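Local coordinates for short chain dehydrogenase (Mycobacterium smegmatis, PDB 3UCX), which probably acts as an oxidoreductase of the short-chain dehydrogenase family, although its substrate and reaction are not established, at residues Thr67-Asp72 against Ile117-Phe122. Residues are numbered along the deposited sequence; the frame is centred on the assembly and turned at random.
Sequences TDITDD and IELTVF
The side chains of Ile69 and Leu119 cross at about a right angle, with Leu119 CD1 3.8 Å from Ile69 CG1, and this apolar touch, together with the methyl of Thr70, forms the packed part of the contact. Thr70 CG2 rests against the helix backbone and side chain at once, 3.9 Å from Glu118 O and 4.0 Å from Glu118 CG. With chi1 of 73°, Thr70 tucks OG1 back over its own backbone and turns CG2 to the helix. Asp68 fixes that rotation: its OD1 takes both Thr70 OG1, at 2.7 Å, and Thr70 N, at 3.0 Å, from one face of the carboxylate. The backbone bond makes an Asx turn, enclosed in a type I turn from Asp68 to Asp71.

The polar side is looser. A single water spans the gap, donating to Thr70 O (2.5 Å) and Glu118 OE2 (2.6 Å). The Glu118 carboxylate is chiefly held by a salt bridge from OE2 to Arg114 of the second subunit, so the helix side of the contact borders the subunit interface.

With only 213 Å² buried, this is modest surface packing in a Rossmann-type fold. It sets the turn between strand 62-66, an outermost strand of the chain's parallel sheet, and helix 72-85, N-capped by Asp71, against helix 110-130, whose Ile117 and Val121 pack on helix 158-179.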
# COMPACT_ATOMS: atom_id res chain seq x y z
N THR A 67 14.61 -19.24 -27.18
CA THR A 67 14.06 -19.87 -25.98
C THR A 67 12.58 -19.54 -25.81
O THR A 67 12.19 -18.36 -25.74
CB THR A 67 14.80 -19.39 -24.70
OG1 THR A 67 16.20 -19.60 -24.85
CG2 THR A 67 14.32 -20.12 -23.45
N ASP A 68 11.77 -20.58 -25.71
CA ASP A 68 10.41 -20.45 -25.25
C ASP A 68 10.43 -20.72 -23.75
O ASP A 68 10.61 -21.86 -23.31
CB ASP A 68 9.52 -21.45 -25.97
CG ASP A 68 8.09 -21.37 -25.54
OD1 ASP A 68 7.77 -20.73 -24.52
OD2 ASP A 68 7.27 -21.99 -26.23
N ILE A 69 10.28 -19.66 -22.96
CA ILE A 69 10.49 -19.78 -21.51
C ILE A 69 9.32 -20.50 -20.83
O ILE A 69 9.37 -20.77 -19.62
CB ILE A 69 10.79 -18.43 -20.81
CG1 ILE A 69 9.60 -17.45 -20.94
CG2 ILE A 69 12.07 -17.81 -21.37
CD1 ILE A 69 9.75 -16.18 -20.10
N THR A 70 8.27 -20.81 -21.61
CA THR A 70 7.20 -21.68 -21.11
C THR A 70 7.55 -23.17 -21.21
O THR A 70 6.76 -24.00 -20.76
CB THR A 70 5.83 -21.43 -21.80
OG1 THR A 70 5.85 -21.94 -23.15
CG2 THR A 70 5.47 -19.95 -21.81
N ASP A 71 8.71 -23.51 -21.76
CA ASP A 71 9.09 -24.92 -21.95
C ASP A 71 10.30 -25.32 -21.10
O ASP A 71 11.37 -24.73 -21.24
CB ASP A 71 9.42 -25.19 -23.41
CG ASP A 71 9.80 -26.63 -23.65
OD1 ASP A 71 8.89 -27.47 -23.75
OD2 ASP A 71 11.00 -26.95 -23.67
N ASP A 72 10.15 -26.35 -20.27
CA ASP A 72 11.21 -26.80 -19.37
C ASP A 72 12.50 -27.12 -20.11
O ASP A 72 13.56 -26.65 -19.71
CB ASP A 72 10.79 -28.04 -18.58
CG ASP A 72 9.81 -27.74 -17.46
OD1 ASP A 72 9.82 -26.63 -16.90
OD2 ASP A 72 9.02 -28.65 -17.12
N ILE A 117 -0.55 -15.69 -17.76
CA ILE A 117 0.07 -16.22 -16.54
C ILE A 117 1.24 -17.16 -16.89
O ILE A 117 2.33 -17.05 -16.33
CB ILE A 117 -0.99 -16.88 -15.63
CG1 ILE A 117 -1.91 -15.81 -15.03
CG2 ILE A 117 -0.34 -17.66 -14.49
CD1 ILE A 117 -3.16 -16.34 -14.37
N GLU A 118 1.03 -18.02 -17.87
CA GLU A 118 2.09 -18.94 -18.29
C GLU A 118 3.38 -18.24 -18.69
O GLU A 118 4.47 -18.68 -18.29
CB GLU A 118 1.61 -19.85 -19.42
CG GLU A 118 2.40 -21.12 -19.53
CD GLU A 118 2.28 -22.06 -18.33
OE1 GLU A 118 1.22 -22.17 -17.67
OE2 GLU A 118 3.28 -22.74 -18.04
N LEU A 119 3.27 -17.15 -19.45
CA LEU A 119 4.42 -16.44 -19.92
C LEU A 119 4.98 -15.50 -18.84
O LEU A 119 6.15 -15.58 -18.50
CB LEU A 119 4.07 -15.64 -21.18
CG LEU A 119 5.26 -14.96 -21.87
CD1 LEU A 119 6.37 -15.96 -22.17
CD2 LEU A 119 4.79 -14.24 -23.13
N THR A 120 4.12 -14.64 -18.31
CA THR A 120 4.51 -13.57 -17.40
C THR A 120 4.93 -14.07 -16.00
O THR A 120 5.83 -13.50 -15.37
CB THR A 120 3.33 -12.59 -17.24
OG1 THR A 120 3.13 -11.93 -18.49
CG2 THR A 120 3.57 -11.54 -16.12
N VAL A 121 4.27 -15.11 -15.53
CA VAL A 121 4.51 -15.60 -14.18
C VAL A 121 5.38 -16.87 -14.22
O VAL A 121 6.52 -16.89 -13.72
CB VAL A 121 3.20 -15.87 -13.42
CG1 VAL A 121 3.51 -16.34 -12.00
CG2 VAL A 121 2.31 -14.62 -13.40
N PHE A 122 4.85 -17.92 -14.81
CA PHE A 122 5.56 -19.21 -14.77
C PHE A 122 6.83 -19.22 -15.59
O PHE A 122 7.81 -19.85 -15.19
CB PHE A 122 4.64 -20.37 -15.12
CG PHE A 122 3.49 -20.53 -14.16
CD1 PHE A 122 3.68 -20.45 -12.79
CD2 PHE A 122 2.21 -20.76 -14.62
CE1 PHE A 122 2.60 -20.58 -11.90
CE2 PHE A 122 1.13 -20.90 -13.75
CZ PHE A 122 1.32 -20.82 -12.39
O HOH W 1 4.82 -24.42 -19.22